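Local coordinates for Lysine/ornithine decarboxylase (Selenomonas ruminantium, PDB 5GJO), which decarboxylates both L-lysine and L-ornithine, giving cadaverine and putrescine, with pyridoxal 5'-phosphate as its cofactor, at residues 147-150 / 151-155; 186-189 / 190-194. The protein carries 2 engineered substitutions. One frame throughout, in Å; residues are numbered along the deposited sequence.

Contact 1: residues 147-150 / 151-155; sequences VDLN and TKFGA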
loop_
_atom_site.group_PDB
_atom_site.type_symbol
_atom_site.label_atom_id
_atom_site.label_comp_id
_atom_site.label_asym_id
_atom_site.label_seq_id
_atom_site.Cartn_x
_atom_site.Cartn_y
_atom_site.Cartn_z
ATOM N N VAL A 147 10.982 -12.479 6.377
ATOM C CA VAL A 147 11.036 -12.012 5.007
ATOM C C VAL A 147 12.303 -12.624 4.416
ATOM O O VAL A 147 13.461 -12.306 4.841
ATOM C CB VAL A 147 11.063 -10.480 4.920
ATOM C CG1 VAL A 147 11.090 -10.028 3.471
ATOM C CG2 VAL A 147 9.858 -9.809 5.603
ATOM N N ASP A 148 12.121 -13.428 3.381
ATOM C CA ASP A 148 13.272 -14.034 2.688
ATOM C C ASP A 148 13.939 -12.993 1.792
ATOM O O ASP A 148 13.284 -12.454 0.841
ATOM C CB ASP A 148 12.734 -15.198 1.881
ATOM C CG ASP A 148 13.742 -15.819 0.910
ATOM O OD1 ASP A 148 14.973 -15.687 1.074
ATOM O OD2 ASP A 148 13.245 -16.542 0.007
ATOM N N LEU A 149 15.231 -12.751 2.026
ATOM C CA LEU A 149 15.945 -11.755 1.265
ATOM C C LEU A 149 17.066 -12.414 0.460
ATOM O O LEU A 149 18.096 -11.776 0.178
ATOM C CB LEU A 149 16.416 -10.615 2.147
ATOM C CG LEU A 149 15.260 -9.787 2.749
ATOM C CD1 LEU A 149 15.917 -8.704 3.620
ATOM C CD2 LEU A 149 14.345 -9.188 1.667
ATOM N N ASN A 150 16.883 -13.706 0.130
ATOM C CA ASN A 150 17.967 -14.440 -0.544
ATOM C C ASN A 150 17.530 -15.266 -1.728
ATOM O O ASN A 150 18.329 -16.101 -2.234
ATOM C CB ASN A 150 18.692 -15.280 0.489
ATOM C CG ASN A 150 19.546 -14.414 1.417
ATOM O OD1 ASN A 150 20.667 -14.062 1.079
ATOM N ND2 ASN A 150 19.029 -14.080 2.601
ATOM N N THR A 151 16.304 -15.056 -2.184
ATOM C CA THR A 151 15.850 -15.636 -3.446
ATOM C C THR A 151 15.889 -14.622 -4.582
ATOM O O THR A 151 16.495 -14.884 -5.602
ATOM C CB THR A 151 14.474 -16.280 -3.253
ATOM O OG1 THR A 151 14.647 -17.332 -2.297
ATOM C CG2 THR A 151 13.929 -16.841 -4.536
ATOM N N LYS A 152 15.168 -13.502 -4.415
ATOM C CA LYS A 152 15.216 -12.343 -5.313
ATOM C C LYS A 152 16.594 -11.661 -5.360
ATOM O O LYS A 152 16.870 -10.885 -6.349
ATOM C CB LYS A 152 14.098 -11.384 -4.952
ATOM C CG LYS A 152 13.917 -10.158 -5.891
ATOM C CD LYS A 152 12.639 -9.381 -5.520
ATOM C CE LYS A 152 12.418 -8.208 -6.443
ATOM N NZ LYS A 152 13.344 -7.024 -6.311
ATOM N N PHE A 153 17.355 -11.781 -4.271
ATOM C CA PHE A 153 18.666 -11.110 -4.095
ATOM C C PHE A 153 19.742 -12.101 -3.783
ATOM O O PHE A 153 19.454 -13.189 -3.212
ATOM C CB PHE A 153 18.547 -10.125 -2.900
ATOM C CG PHE A 153 17.299 -9.269 -2.938
ATOM C CD1 PHE A 153 17.192 -8.199 -3.791
ATOM C CD2 PHE A 153 16.169 -9.609 -2.183
ATOM C CE1 PHE A 153 16.036 -7.440 -3.822
ATOM C CE2 PHE A 153 14.969 -8.869 -2.260
ATOM C CZ PHE A 153 14.954 -7.753 -3.051
ATOM N N GLY A 154 20.991 -11.752 -4.096
ATOM C CA GLY A 154 22.130 -12.467 -3.582
ATOM C C GLY A 154 22.640 -13.389 -4.726
ATOM O O GLY A 154 21.840 -14.094 -5.369
ATOM N N ALA A 155 23.920 -13.313 -5.021
ATOM C CA ALA A 155 24.572 -14.238 -5.980
ATOM C C ALA A 155 24.955 -15.512 -5.310
ATOM O O ALA A 155 25.328 -15.535 -4.131
ATOM C CB ALA A 155 25.834 -13.599 -6.525
HETATM O O HOH W 1 13.878 -13.255 -1.745
HETATM O O HOH W 2 19.666 -15.856 -4.644
#
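L149 and F153 form the tight, buried half of this turn: their side chains lie side by side and point the same way, with L149 CD2 4.0 Å from F153 CE2. L149 O lies at the edge of the phenyl ring, near its plane, and comes within 3.5 Å of F153 CB; that oxygen takes its hydrogen bond from R137. The ring is set there by its first torsion, which puts CG opposite the carbonyl carbon (chi1 -46°). One face of the ring carries K152 CG, while K152 NZ runs on to the carbonyl oxygens of G321 and S323 of the second subunit. An alanine in place of F153 would probably leave a gap beside L149 and take away the surface on which the K152 chain and C324 of the second subunit pack.

The other half faces solvent and is polar. D148 and T151 cross at about a right angle, and T151 OG1 donates to D148 OD2 at 2.8 Å, arriving on the syn side and 17° out of the carboxylate plane. The second oxygen, D148 OD1, takes the backbone N of N150 at 2.9 Å from well above that plane, so each carboxylate oxygen has its own donor and the group is fixed in rotation. A water gives a proton to D148 O and accepts from K152 N at 3.0 Å.

The N150 amide turns to other loops, ND2 giving to H180 O and OD1 accepting from V140 N. The D148 OD1 bond makes this an Asx turn, in the loop between strand 133-137 and helix 160-169 of the barrel, where L149 lines the pyridoxal phosphate pocket at the subunit interface.

Contact 2: residues 186-189 / 190-194; sequences LSTA and AYEEA. With SO4 (sulfate ion), chain C.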
loop_
_atom_site.group_PDB
_atom_site.type_symbol
_atom_site.label_atom_id
_atom_site.label_comp_id
_atom_site.label_asym_id
_atom_site.label_seq_id
_atom_site.Cartn_x
_atom_site.Cartn_y
_atom_site.Cartn_z
ATOM N N LEU A 186 15.103 -14.335 13.654
ATOM C CA LEU A 186 15.180 -14.862 15.004
ATOM C C LEU A 186 16.392 -15.781 15.144
ATOM O O LEU A 186 16.563 -16.389 16.154
ATOM C CB LEU A 186 13.876 -15.561 15.403
ATOM C CG LEU A 186 12.596 -14.748 15.158
ATOM C CD1 LEU A 186 11.333 -15.474 15.569
ATOM C CD2 LEU A 186 12.680 -13.421 15.871
ATOM N N SER A 187 17.222 -15.847 14.108
ATOM C CA SER A 187 18.461 -16.635 14.117
ATOM C C SER A 187 19.680 -15.776 14.274
ATOM O O SER A 187 19.833 -14.794 13.595
ATOM C CB SER A 187 18.605 -17.476 12.814
ATOM O OG SER A 187 19.868 -18.162 12.786
ATOM N N THR A 188 20.476 -16.069 15.294
ATOM C CA THR A 188 21.851 -15.552 15.428
ATOM C C THR A 188 22.842 -16.332 14.554
ATOM O O THR A 188 23.753 -15.745 13.874
ATOM C CB THR A 188 22.253 -15.566 16.870
ATOM O OG1 THR A 188 21.392 -14.688 17.603
ATOM C CG2 THR A 188 23.672 -15.135 17.067
ATOM N N ALA A 189 22.642 -17.643 14.493
ATOM C CA ALA A 189 23.510 -18.525 13.687
ATOM C C ALA A 189 23.615 -18.153 12.223
ATOM O O ALA A 189 24.679 -18.369 11.578
ATOM C CB ALA A 189 23.047 -19.985 13.776
ATOM N N ALA A 190 22.548 -17.619 11.665
ATOM C CA ALA A 190 22.584 -17.229 10.274
ATOM C C ALA A 190 23.663 -16.172 10.058
ATOM O O ALA A 190 24.348 -16.203 9.081
ATOM C CB ALA A 190 21.237 -16.705 9.831
ATOM N N TYR A 191 23.776 -15.221 10.980
ATOM C CA TYR A 191 24.831 -14.237 10.885
ATOM C C TYR A 191 26.207 -14.892 11.032
ATOM O O TYR A 191 27.112 -14.596 10.311
ATOM C CB TYR A 191 24.668 -13.167 11.958
ATOM C CG TYR A 191 23.434 -12.310 11.825
ATOM C CD1 TYR A 191 23.456 -11.136 11.095
ATOM C CD2 TYR A 191 22.265 -12.644 12.471
ATOM C CE1 TYR A 191 22.340 -10.334 10.982
ATOM C CE2 TYR A 191 21.147 -11.850 12.373
ATOM C CZ TYR A 191 21.184 -10.684 11.618
ATOM O OH TYR A 191 20.081 -9.882 11.505
ATOM N N GLU A 192 26.331 -15.799 11.983
ATOM C CA GLU A 192 27.607 -16.451 12.236
ATOM C C GLU A 192 28.089 -17.267 11.045
ATOM O O GLU A 192 29.245 -17.246 10.710
ATOM C CB GLU A 192 27.511 -17.328 13.477
ATOM C CG GLU A 192 27.329 -16.528 14.744
ATOM C CD GLU A 192 27.053 -17.368 15.974
ATOM O OE1 GLU A 192 27.534 -17.003 17.035
ATOM O OE2 GLU A 192 26.344 -18.369 15.883
ATOM N N GLU A 193 27.172 -17.984 10.433
ATOM C CA GLU A 193 27.435 -18.763 9.225
ATOM C C GLU A 193 27.852 -17.905 8.009
ATOM O O GLU A 193 28.794 -18.214 7.333
ATOM C CB GLU A 193 26.224 -19.635 8.872
ATOM C CG GLU A 193 26.263 -20.235 7.474
ATOM C CD GLU A 193 25.123 -21.203 7.156
ATOM O OE1 GLU A 193 24.678 -21.909 8.062
ATOM O OE2 GLU A 193 24.713 -21.271 5.996
ATOM N N ALA A 194 27.146 -16.810 7.777
ATOM C CA ALA A 194 27.469 -15.881 6.706
ATOM C C ALA A 194 28.842 -15.285 6.851
ATOM O O ALA A 194 29.591 -15.133 5.825
ATOM C CB ALA A 194 26.391 -14.831 6.623
HETATM S S SO4 C . 19.703 -20.028 15.854
HETATM O O1 SO4 C . 20.543 -18.833 16.172
HETATM O O2 SO4 C . 20.286 -21.217 16.460
HETATM O O3 SO4 C . 18.424 -19.704 16.551
HETATM O O4 SO4 C . 19.450 -20.214 14.401
#
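S187 OG is held from two directions: it gives its proton to sulfate O4 at 2.6 Å and accepts from A190 N at 3.0 Å. The second bond is a capping bond, with S187 as N-cap of the helix, and the hydroxyl reaches it because OG stands opposite the serine's own backbone N (chi1 176°). The sulfate, probably from the crystallisation liquor, sits at the N-H groups of the helix start. Its O1 takes a nearly straight bond from A189 N at 2.9 Å and a weak one from T188 N, and K144 NZ binds the ion as well; the positive end of the helix dipole would be expected to add to this attraction.

Beyond the cap, E192 N bonds to T188 O and E193 N to A189 O (2.8 Å), beginning the regular i to i+4 pattern. T188 CG2 lies 4.2 Å from E192 CD, while Y191 brings its ring edge to the carbonyl oxygens of S187 and T188.

This turn follows strand 173-178 and opens helix 189-207: T188, Y191 and E192 pack on helix 233-247, Y191 OH reaches G219 O, and E193 pairs with R141.

Both contacts are local turns in loops that follow neighbouring parallel strands of the barrel, 133-137 for contact 1 and 173-178 for contact 2, with centres about 15 Å apart and no touch between them. Each has a buried aromatic and a more open polar side. In contact 1 the buried side includes L149 of the cofactor pocket and packs against the second subunit, whereas no other chain of the assembly touches contact 2, whose Y191 packs within its own chain. The polar chemistry differs too: a carboxylate gathers donors in an irregular loop at 147-155, while at 186-194 a hydroxyl and backbone N-H groups serve a helix start and an anion.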